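Local structure of ULam111 (Flavobacterium sp., 5WUT) at residues A[77-82]-A[199-204]; A[83-88]-A[163-168]; A[95-100]-A[220-225]. The protein probably hydrolyses beta-1,3-glucosidic bonds of the beta-glucan laminarin, as a laminarinase of glycoside hydrolase family 16. One frame throughout, in Å; residues are numbered along the deposited sequence.

In the fold
The three contacts sample the beta-jelly roll of a family 16 glycoside hydrolase, whose two curved layers of mostly antiparallel strands pack face to face. Contact 1 joins strand 66-80 to strand 200-208 in one layer. Contact 2 pairs strand 83-90 with strand 161-167 in the other, its centre 11 Å away, and the two touch through Trp167, which meets Phe80 and Phe200. Contact 3 lies across the chain's centre, where strands 97-105 and 224-234 begin, its centre about 26 Å from that of contact 1 and 25 Å from that of contact 2. Along the chain, contact 2 falls between the segments of contact 1, while contact 3 alternates with both, so distant parts of the sequence close one sandwich.

Contact 1. Residues A[77-82]-A[199-204]; sequences KKEFQY and PFYFII
Phe80 and Phe200 form an antiparallel hydrogen-bonded pair, Phe80 N to Phe200 O at 3.1 Å and Phe200 N to Phe80 O at 2.8 Å, which holds the end of strand 66-80 against the start of strand 200-208 in one layer of the jelly roll. The pairing is short: the two backbones, 78-81 against 199-202, run 131° apart, well short of antiparallel. Thr74 OG1 bonds both Lys78 O and Phe202 N, linking the two segments. CA-H...O contacts support the paired amides, with Glu79 CA lying 3.3 Å from Phe200 O. Phe80, Phe200 and Phe202 turn to the same face of the sheet. There the CD2 side of the Phe80 ring meets Phe202 CE2 at 3.9 Å, the two side chains crossing at a slant, and Phe202 runs on to Ile231 and Val233 of the facing layer, so this face leads into the apolar interior, with Phe80 at its partly exposed margin. Past the pair, the extended chain of Gln81 lays OE1 by the Pro199 ring, 3.6 Å from Pro199 CD. On the other face stand Glu79 and Tyr201. Glu79 CG lies beside its own backbone N (chi1 -56°), and the extended chain then runs alongside Tyr201, both pointing the same way. Its carboxylate takes hydrogen bonds on both oxygens, OE1 with Ser106 OG and OE2 with Gly76 N, which fixes its rotation. The carboxylate and Tyr201 ring planes are close to parallel, 20° apart, and Glu79 OE2 comes to 3.8 Å from Tyr201 CD2.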
loop_
_atom_site.group_PDB
_atom_site.type_symbol
_atom_site.label_atom_id
_atom_site.label_comp_id
_atom_site.label_asym_id
_atom_site.label_seq_id
_atom_site.Cartn_x
_atom_site.Cartn_y
_atom_site.Cartn_z
ATOM N N LYS A 77 19.574 -0.009 -25.382
ATOM C CA LYS A 77 19.222 1.375 -25.716
ATOM C C LYS A 77 19.050 2.295 -24.508
ATOM O O LYS A 77 19.543 3.420 -24.505
ATOM C CB LYS A 77 17.946 1.390 -26.546
ATOM C CG LYS A 77 18.165 0.789 -27.924
ATOM C CD LYS A 77 16.887 0.700 -28.720
ATOM C CE LYS A 77 17.229 0.326 -30.156
ATOM N NZ LYS A 77 15.983 0.192 -30.963
ATOM N N LYS A 78 18.313 1.826 -23.506
ATOM C CA LYS A 78 18.196 2.555 -22.245
ATOM C C LYS A 78 18.324 1.555 -21.107
ATOM O O LYS A 78 17.401 0.782 -20.839
ATOM C CB LYS A 78 16.877 3.321 -22.160
ATOM C CG LYS A 78 16.864 4.633 -22.956
ATOM C CD LYS A 78 17.751 5.675 -22.279
ATOM C CE LYS A 78 17.849 6.963 -23.104
ATOM N NZ LYS A 78 18.711 6.814 -24.306
ATOM N N GLU A 79 19.485 1.541 -20.468
ATOM C CA GLU A 79 19.756 0.596 -19.386
ATOM C C GLU A 79 20.277 1.340 -18.160
ATOM O O GLU A 79 20.974 2.357 -18.278
ATOM C CB GLU A 79 20.749 -0.487 -19.831
ATOM C CG GLU A 79 20.289 -1.242 -21.087
ATOM C CD GLU A 79 21.068 -2.522 -21.352
ATOM O OE1 GLU A 79 22.151 -2.699 -20.757
ATOM O OE2 GLU A 79 20.601 -3.362 -22.177
ATOM N N PHE A 80 19.902 0.845 -16.984
ATOM C CA PHE A 80 20.237 1.492 -15.716
ATOM C C PHE A 80 20.632 0.499 -14.639
ATOM O O PHE A 80 20.107 -0.607 -14.580
ATOM C CB PHE A 80 19.051 2.340 -15.236
ATOM C CG PHE A 80 18.647 3.388 -16.228
ATOM C CD1 PHE A 80 19.282 4.616 -16.238
ATOM C CD2 PHE A 80 17.684 3.125 -17.177
ATOM C CE1 PHE A 80 18.937 5.583 -17.170
ATOM C CE2 PHE A 80 17.340 4.079 -18.118
ATOM C CZ PHE A 80 17.968 5.320 -18.095
ATOM N N GLN A 81 21.574 0.905 -13.791
ATOM C CA GLN A 81 21.965 0.117 -12.629
ATOM C C GLN A 81 21.665 0.923 -11.374
ATOM O O GLN A 81 22.286 1.980 -11.152
ATOM C CB GLN A 81 23.445 -0.248 -12.681
ATOM C CG GLN A 81 23.900 -1.110 -11.518
ATOM C CD GLN A 81 25.355 -1.534 -11.636
ATOM O OE1 GLN A 81 25.891 -1.666 -12.743
ATOM N NE2 GLN A 81 26.003 -1.748 -10.495
ATOM N N TYR A 82 20.698 0.416 -10.598
ATOM C CA TYR A 82 20.158 1.010 -9.371
ATOM C C TYR A 82 19.288 2.224 -9.663
ATOM O O TYR A 82 19.361 2.830 -10.734
ATOM C CB TYR A 82 21.271 1.411 -8.370
ATOM C CG TYR A 82 22.293 0.330 -8.085
ATOM C CD1 TYR A 82 21.920 -0.995 -7.926
ATOM C CD2 TYR A 82 23.642 0.642 -7.967
ATOM C CE1 TYR A 82 22.855 -1.984 -7.692
ATOM C CE2 TYR A 82 24.589 -0.336 -7.723
ATOM C CZ TYR A 82 24.199 -1.643 -7.577
ATOM O OH TYR A 82 25.149 -2.607 -7.337
ATOM N N PRO A 199 23.639 -3.250 -15.071
ATOM C CA PRO A 199 22.502 -2.547 -15.676
ATOM C C PRO A 199 21.390 -3.526 -16.055
ATOM O O PRO A 199 21.665 -4.700 -16.348
ATOM C CB PRO A 199 23.108 -1.892 -16.928
ATOM C CG PRO A 199 24.610 -1.896 -16.683
ATOM C CD PRO A 199 24.862 -3.137 -15.887
ATOM N N PHE A 200 20.158 -3.030 -16.026
ATOM C CA PHE A 200 18.983 -3.781 -16.460
ATOM C C PHE A 200 18.236 -2.975 -17.513
ATOM O O PHE A 200 18.381 -1.763 -17.559
ATOM C CB PHE A 200 18.062 -4.076 -15.263
ATOM C CG PHE A 200 18.408 -5.345 -14.520
ATOM C CD1 PHE A 200 19.640 -5.489 -13.883
ATOM C CD2 PHE A 200 17.488 -6.382 -14.436
ATOM C CE1 PHE A 200 19.959 -6.675 -13.230
ATOM C CE2 PHE A 200 17.800 -7.547 -13.770
ATOM C CZ PHE A 200 19.040 -7.694 -13.176
ATOM N N TYR A 201 17.456 -3.635 -18.365
ATOM C CA TYR A 201 16.594 -2.920 -19.306
ATOM C C TYR A 201 15.120 -3.184 -19.033
ATOM O O TYR A 201 14.772 -4.108 -18.299
ATOM C CB TYR A 201 16.942 -3.285 -20.751
ATOM C CG TYR A 201 16.761 -4.738 -21.144
ATOM C CD1 TYR A 201 15.546 -5.193 -21.633
ATOM C CD2 TYR A 201 17.824 -5.634 -21.078
ATOM C CE1 TYR A 201 15.374 -6.515 -22.041
ATOM C CE2 TYR A 201 17.667 -6.961 -21.481
ATOM C CZ TYR A 201 16.435 -7.392 -21.958
ATOM O OH TYR A 201 16.247 -8.698 -22.378
ATOM N N PHE A 202 14.265 -2.339 -19.604
ATOM C CA PHE A 202 12.817 -2.384 -19.376
ATOM C C PHE A 202 12.098 -3.244 -20.380
ATOM O O PHE A 202 12.528 -3.328 -21.515
ATOM C CB PHE A 202 12.217 -0.981 -19.435
ATOM C CG PHE A 202 12.734 -0.067 -18.380
ATOM C CD1 PHE A 202 12.389 -0.276 -17.056
ATOM C CD2 PHE A 202 13.546 1.011 -18.700
ATOM C CE1 PHE A 202 12.861 0.575 -16.063
ATOM C CE2 PHE A 202 14.026 1.866 -17.711
ATOM C CZ PHE A 202 13.677 1.649 -16.390
ATOM N N ILE A 203 11.006 -3.861 -19.947
ATOM C CA ILE A 203 10.068 -4.531 -20.856
ATOM C C ILE A 203 8.659 -4.098 -20.482
ATOM O O ILE A 203 8.322 -4.050 -19.294
ATOM C CB ILE A 203 10.161 -6.074 -20.778
ATOM C CG1 ILE A 203 11.604 -6.562 -20.977
ATOM C CG2 ILE A 203 9.214 -6.712 -21.805
ATOM C CD1 ILE A 203 12.383 -6.711 -19.643
ATOM N N ILE A 204 7.852 -3.747 -21.483
ATOM C CA ILE A 204 6.407 -3.565 -21.306
ATOM C C ILE A 204 5.714 -4.545 -22.232
ATOM O O ILE A 204 6.034 -4.603 -23.422
ATOM C CB ILE A 204 5.950 -2.130 -21.628
ATOM C CG1 ILE A 204 6.635 -1.133 -20.707
ATOM C CG2 ILE A 204 4.435 -1.997 -21.487
ATOM C CD1 ILE A 204 6.353 0.341 -21.080
#

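Contact 2. Residues A[83-88]-A[163-168]; sequences GYIEAR and YAIDWT
Ile165 O is approached by three groups of the neighbouring strand: Ile85 N gives it a hydrogen bond of 2.9 Å, Tyr84 CA a CA-H...O contact of 3.3 Å, and the Tyr84 ring lies with one face against it, the oxygen 3.6 Å above the ring plane and displaced toward the rim. This bond is one of six in a regular antiparallel ladder, in which Gly83, Ile85 and Ala87 exchange paired bonds with Trp167, Ile165 and Tyr163; the strand axes run 177° apart. Gly83 adopts backbone angles at which a CB would collide with the preceding carbonyl oxygen. On the face of Tyr84, Glu86, Ala164 and Asp166, Tyr84 CG lies anti to its N (chi1 -167°), which carries the ring across strand 163-167: CD2 rests 3.6 Å from Asp166 CB, and OH reaches Ala164 CB at 3.5 Å. A serine in place of Tyr84 would remove the ring, and would probably uncover Ile165 O and Ala164 CB and open a gap beside Asp166 CB. Glu86 OE1 lies at that ring's edge, in its plane, while Glu86 OE2 bonds Tyr230 OH. The opposite face is largely apolar: Ile85 CB meets Ile165 CG1 at 3.9 Å, and Ile85 CD1 abuts the edge of the Trp167 indole, whose NE1 bonds Tyr196 O. Ile165 then touches Ile119 and Ile121 of the other layer. The chemistry is thus divided by face: partly exposed Tyr84, Glu86 and Asp166 on one, with the Tyr84 ring over the Ile165 carbonyl, and mostly hydrocarbon and aromatic rings toward the sandwich core.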
loop_
_atom_site.group_PDB
_atom_site.type_symbol
_atom_site.label_atom_id
_atom_site.label_comp_id
_atom_site.label_asym_id
_atom_site.label_seq_id
_atom_site.Cartn_x
_atom_site.Cartn_y
_atom_site.Cartn_z
ATOM N N GLY A 83 18.459 2.572 -8.689
ATOM C CA GLY A 83 17.653 3.770 -8.789
ATOM C C GLY A 83 16.265 3.594 -8.218
ATOM O O GLY A 83 15.883 2.504 -7.800
ATOM N N TYR A 84 15.520 4.685 -8.178
ATOM C CA TYR A 84 14.101 4.614 -7.900
ATOM C C TYR A 84 13.419 4.674 -9.253
ATOM O O TYR A 84 13.537 5.665 -9.971
ATOM C CB TYR A 84 13.625 5.747 -6.981
ATOM C CG TYR A 84 12.223 5.485 -6.439
ATOM C CD1 TYR A 84 11.092 5.885 -7.143
ATOM C CD2 TYR A 84 12.043 4.819 -5.223
ATOM C CE1 TYR A 84 9.807 5.624 -6.646
ATOM C CE2 TYR A 84 10.775 4.572 -4.714
ATOM C CZ TYR A 84 9.665 4.970 -5.432
ATOM O OH TYR A 84 8.414 4.696 -4.919
ATOM N N ILE A 85 12.723 3.603 -9.602
ATOM C CA ILE A 85 12.157 3.461 -10.938
ATOM C C ILE A 85 10.639 3.350 -10.788
ATOM O O ILE A 85 10.155 2.512 -10.042
ATOM C CB ILE A 85 12.750 2.245 -11.657
ATOM C CG1 ILE A 85 14.237 2.473 -11.959
ATOM C CG2 ILE A 85 11.966 1.931 -12.923
ATOM C CD1 ILE A 85 14.980 1.229 -12.331
ATOM N N GLU A 86 9.896 4.222 -11.460
ATOM C CA GLU A 86 8.439 4.317 -11.255
ATOM C C GLU A 86 7.671 4.364 -12.562
ATOM O O GLU A 86 8.047 5.111 -13.473
ATOM C CB GLU A 86 8.122 5.575 -10.425
ATOM C CG GLU A 86 6.637 5.835 -10.154
ATOM C CD GLU A 86 6.441 7.174 -9.437
ATOM O OE1 GLU A 86 6.634 7.239 -8.201
ATOM O OE2 GLU A 86 6.133 8.177 -10.118
ATOM N N ALA A 87 6.598 3.574 -12.652
ATOM C CA ALA A 87 5.695 3.624 -13.792
ATOM C C ALA A 87 4.297 3.972 -13.327
ATOM O O ALA A 87 3.891 3.608 -12.226
ATOM C CB ALA A 87 5.677 2.289 -14.551
ATOM N N ARG A 88 3.570 4.709 -14.154
ATOM C CA ARG A 88 2.178 5.027 -13.880
ATOM C C ARG A 88 1.360 4.362 -14.966
ATOM O O ARG A 88 1.616 4.579 -16.153
ATOM C CB ARG A 88 1.961 6.544 -13.852
ATOM C CG ARG A 88 0.531 6.943 -13.589
ATOM C CD ARG A 88 0.393 8.441 -13.372
ATOM N NE ARG A 88 -0.968 8.767 -12.971
ATOM C CZ ARG A 88 -1.919 9.202 -13.793
ATOM N NH1 ARG A 88 -1.673 9.372 -15.075
ATOM N NH2 ARG A 88 -3.128 9.462 -13.321
ATOM N N TYR A 163 3.579 2.003 -9.828
ATOM C CA TYR A 163 4.317 0.775 -9.576
ATOM C C TYR A 163 5.783 1.119 -9.588
ATOM O O TYR A 163 6.244 1.684 -10.567
ATOM C CB TYR A 163 3.994 -0.278 -10.641
ATOM C CG TYR A 163 2.524 -0.590 -10.785
ATOM C CD1 TYR A 163 1.680 0.212 -11.552
ATOM C CD2 TYR A 163 1.975 -1.718 -10.179
ATOM C CE1 TYR A 163 0.327 -0.089 -11.680
ATOM C CE2 TYR A 163 0.640 -2.027 -10.315
ATOM C CZ TYR A 163 -0.186 -1.214 -11.065
ATOM O OH TYR A 163 -1.536 -1.538 -11.190
ATOM N N ALA A 164 6.512 0.826 -8.509
ATOM C CA ALA A 164 7.889 1.287 -8.434
ATOM C C ALA A 164 8.809 0.337 -7.688
ATOM O O ALA A 164 8.356 -0.526 -6.937
ATOM C CB ALA A 164 7.939 2.669 -7.777
ATOM N N ILE A 165 10.112 0.505 -7.911
ATOM C CA ILE A 165 11.127 -0.156 -7.099
ATOM C C ILE A 165 12.147 0.862 -6.616
ATOM O O ILE A 165 12.395 1.865 -7.282
ATOM C CB ILE A 165 11.875 -1.277 -7.852
ATOM C CG1 ILE A 165 12.481 -0.760 -9.161
ATOM C CG2 ILE A 165 10.936 -2.434 -8.127
ATOM C CD1 ILE A 165 13.403 -1.770 -9.847
ATOM N N ASP A 166 12.715 0.608 -5.445
ATOM C CA ASP A 166 13.930 1.300 -5.030
ATOM C C ASP A 166 15.001 0.236 -4.991
ATOM O O ASP A 166 14.952 -0.694 -4.186
ATOM C CB ASP A 166 13.773 2.002 -3.685
ATOM C CG ASP A 166 14.911 2.993 -3.415
ATOM O OD1 ASP A 166 15.566 3.426 -4.383
ATOM O OD2 ASP A 166 15.120 3.370 -2.252
ATOM N N TRP A 167 15.961 0.371 -5.892
ATOM C CA TRP A 167 16.939 -0.660 -6.178
ATOM C C TRP A 167 18.318 -0.155 -5.806
ATOM O O TRP A 167 18.783 0.863 -6.334
ATOM C CB TRP A 167 16.846 -1.010 -7.667
ATOM C CG TRP A 167 17.928 -1.868 -8.270
ATOM C CD1 TRP A 167 18.795 -2.722 -7.634
ATOM C CD2 TRP A 167 18.236 -1.948 -9.658
ATOM N NE1 TRP A 167 19.631 -3.321 -8.552
ATOM C CE2 TRP A 167 19.306 -2.861 -9.804
ATOM C CE3 TRP A 167 17.716 -1.321 -10.799
ATOM C CZ2 TRP A 167 19.866 -3.160 -11.041
ATOM C CZ3 TRP A 167 18.270 -1.623 -12.020
ATOM C CH2 TRP A 167 19.331 -2.535 -12.135
ATOM N N THR A 168 18.960 -0.843 -4.864
ATOM C CA THR A 168 20.335 -0.512 -4.476
ATOM C C THR A 168 21.203 -1.762 -4.505
ATOM O O THR A 168 20.732 -2.848 -4.812
ATOM C CB THR A 168 20.413 0.107 -3.061
ATOM O OG1 THR A 168 20.108 -0.906 -2.093
ATOM C CG2 THR A 168 19.441 1.258 -2.909
#

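Contact 3. Residues A[95-100]-A[220-225]; sequences KGIWPA and AIFPQD
Ile97 meets Ile221 and Phe222 in a small apolar patch that no hydrogen bond crosses. Its tight part is made by delta-methyls: the Ile97 and Phe222 side chains pass in opposite directions, Ile97 CD1 4.0 Å from Phe222 CE1, while Ile221 CD1 faces Ile97 CB at 4.3 Å and lies closer still to a backbone oxygen, Lys95 O, at 3.6 Å. Ile97 chi1, -146°, lies off a staggered value, with CG2 between the backbone N and the carbonyl carbon and CD1 directed to the ring. Within segment 220-225 the side chains also pack on each other. Ile221 CG1 sits 3.8 Å above the centre of the Phe222 ring, covering one face, and Gln224 NE2 hydrogen-bonds Ile221 O at 2.8 Å with the acceptor near its amide plane, a bond that spans the cis peptide before Pro223. Gln224 OE1 in turn bonds Val93 N, just ahead of segment 95-100. The outer side is looser. Lys95 is exposed, its side chain makes no contact with segment 220-225, and its ammonium end leads away. Inward, Ile97 and Phe222 both rest on Ala60 and Ile208. The contact thus probably helps close one end of the apolar interior where strands 97-105 and 224-234 start, loop packing on a strand at the edge of the beta-sandwich that makes up the jelly-roll fold of family 16 glycoside hydrolases.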
loop_
_atom_site.group_PDB
_atom_site.type_symbol
_atom_site.label_atom_id
_atom_site.label_comp_id
_atom_site.label_asym_id
_atom_site.label_seq_id
_atom_site.Cartn_x
_atom_site.Cartn_y
_atom_site.Cartn_z
ATOM N N LYS A 95 -10.461 -12.325 -17.572
ATOM C CA LYS A 95 -9.778 -13.599 -17.426
ATOM C C LYS A 95 -8.913 -13.936 -18.640
ATOM O O LYS A 95 -9.412 -14.018 -19.764
ATOM C CB LYS A 95 -10.791 -14.720 -17.184
ATOM C CG LYS A 95 -10.145 -16.076 -16.970
ATOM C CD LYS A 95 -11.193 -17.166 -16.733
ATOM C CE LYS A 95 -12.041 -17.385 -17.959
ATOM N NZ LYS A 95 -12.774 -18.690 -17.908
ATOM N N GLY A 96 -7.619 -14.127 -18.398
ATOM C CA GLY A 96 -6.687 -14.511 -19.443
ATOM C C GLY A 96 -5.663 -13.440 -19.780
ATOM O O GLY A 96 -4.634 -13.742 -20.362
ATOM N N ILE A 97 -5.931 -12.196 -19.396
ATOM C CA ILE A 97 -5.023 -11.104 -19.716
ATOM C C ILE A 97 -3.865 -11.030 -18.703
ATOM O O ILE A 97 -4.040 -11.329 -17.518
ATOM C CB ILE A 97 -5.805 -9.747 -19.782
ATOM C CG1 ILE A 97 -5.195 -8.842 -20.841
ATOM C CG2 ILE A 97 -5.946 -9.084 -18.427
ATOM C CD1 ILE A 97 -5.352 -9.401 -22.232
ATOM N N TRP A 98 -2.673 -10.691 -19.183
ATOM C CA TRP A 98 -1.499 -10.578 -18.317
ATOM C C TRP A 98 -0.575 -9.433 -18.747
ATOM O O TRP A 98 0.408 -9.644 -19.490
ATOM C CB TRP A 98 -0.717 -11.903 -18.281
ATOM C CG TRP A 98 0.553 -11.833 -17.443
ATOM C CD1 TRP A 98 0.870 -10.891 -16.493
ATOM C CD2 TRP A 98 1.666 -12.729 -17.499
ATOM N NE1 TRP A 98 2.116 -11.148 -15.967
ATOM C CE2 TRP A 98 2.620 -12.278 -16.561
ATOM C CE3 TRP A 98 1.950 -13.863 -18.252
ATOM C CZ2 TRP A 98 3.845 -12.924 -16.366
ATOM C CZ3 TRP A 98 3.162 -14.514 -18.051
ATOM C CH2 TRP A 98 4.095 -14.042 -17.115
ATOM N N PRO A 99 -0.890 -8.222 -18.272
ATOM C CA PRO A 99 -0.033 -7.058 -18.477
ATOM C C PRO A 99 1.172 -7.079 -17.548
ATOM O O PRO A 99 1.084 -7.583 -16.419
ATOM C CB PRO A 99 -0.956 -5.895 -18.141
ATOM C CG PRO A 99 -1.822 -6.440 -17.053
ATOM C CD PRO A 99 -2.110 -7.861 -17.529
ATOM N N ALA A 100 2.288 -6.532 -18.018
ATOM C CA ALA A 100 3.486 -6.500 -17.192
ATOM C C ALA A 100 4.397 -5.331 -17.526
ATOM O O ALA A 100 4.522 -4.930 -18.678
ATOM C CB ALA A 100 4.249 -7.800 -17.335
ATOM N N ALA A 220 -14.640 -13.001 -24.600
ATOM C CA ALA A 220 -15.547 -11.860 -24.626
ATOM C C ALA A 220 -14.855 -10.569 -24.175
ATOM O O ALA A 220 -15.371 -9.475 -24.410
ATOM C CB ALA A 220 -16.756 -12.124 -23.750
ATOM N N ILE A 221 -13.698 -10.690 -23.526
ATOM C CA ILE A 221 -13.051 -9.497 -22.969
ATOM C C ILE A 221 -12.393 -8.610 -24.027
ATOM O O ILE A 221 -12.142 -7.435 -23.782
ATOM C CB ILE A 221 -11.968 -9.852 -21.890
ATOM C CG1 ILE A 221 -10.687 -10.431 -22.507
ATOM C CG2 ILE A 221 -12.544 -10.765 -20.818
ATOM C CD1 ILE A 221 -9.621 -10.816 -21.457
ATOM N N PHE A 222 -12.100 -9.168 -25.194
ATOM C CA PHE A 222 -11.319 -8.448 -26.194
ATOM C C PHE A 222 -12.179 -7.468 -26.977
ATOM O O PHE A 222 -13.328 -7.769 -27.294
ATOM C CB PHE A 222 -10.632 -9.435 -27.133
ATOM C CG PHE A 222 -9.687 -10.347 -26.432
ATOM C CD1 PHE A 222 -8.469 -9.854 -25.971
ATOM C CD2 PHE A 222 -10.019 -11.665 -26.174
ATOM C CE1 PHE A 222 -7.576 -10.677 -25.297
ATOM C CE2 PHE A 222 -9.136 -12.496 -25.501
ATOM C CZ PHE A 222 -7.915 -11.996 -25.053
ATOM N N PRO A 223 -11.619 -6.299 -27.316
ATOM C CA PRO A 223 -10.235 -5.868 -27.073
ATOM C C PRO A 223 -9.999 -5.286 -25.676
ATOM O O PRO A 223 -10.921 -4.772 -25.060
ATOM C CB PRO A 223 -10.024 -4.799 -28.145
ATOM C CG PRO A 223 -11.369 -4.177 -28.293
ATOM C CD PRO A 223 -12.362 -5.317 -28.129
ATOM N N GLN A 224 -8.761 -5.375 -25.189
ATOM C CA GLN A 224 -8.417 -4.812 -23.884
ATOM C C GLN A 224 -7.215 -3.892 -23.985
ATOM O O GLN A 224 -6.236 -4.227 -24.652
ATOM C CB GLN A 224 -8.128 -5.931 -22.883
ATOM C CG GLN A 224 -9.371 -6.583 -22.280
ATOM C CD GLN A 224 -10.229 -5.605 -21.488
ATOM O OE1 GLN A 224 -9.716 -4.754 -20.754
ATOM N NE2 GLN A 224 -11.542 -5.721 -21.630
ATOM N N ASP A 225 -7.283 -2.755 -23.288
ATOM C CA ASP A 225 -6.221 -1.753 -23.307
ATOM C C ASP A 225 -5.390 -1.753 -22.020
ATOM O O ASP A 225 -5.938 -1.745 -20.910
ATOM C CB ASP A 225 -6.794 -0.346 -23.485
ATOM C CG ASP A 225 -7.333 -0.082 -24.880
ATOM O OD1 ASP A 225 -7.112 -0.894 -25.797
ATOM O OD2 ASP A 225 -7.967 0.981 -25.049
#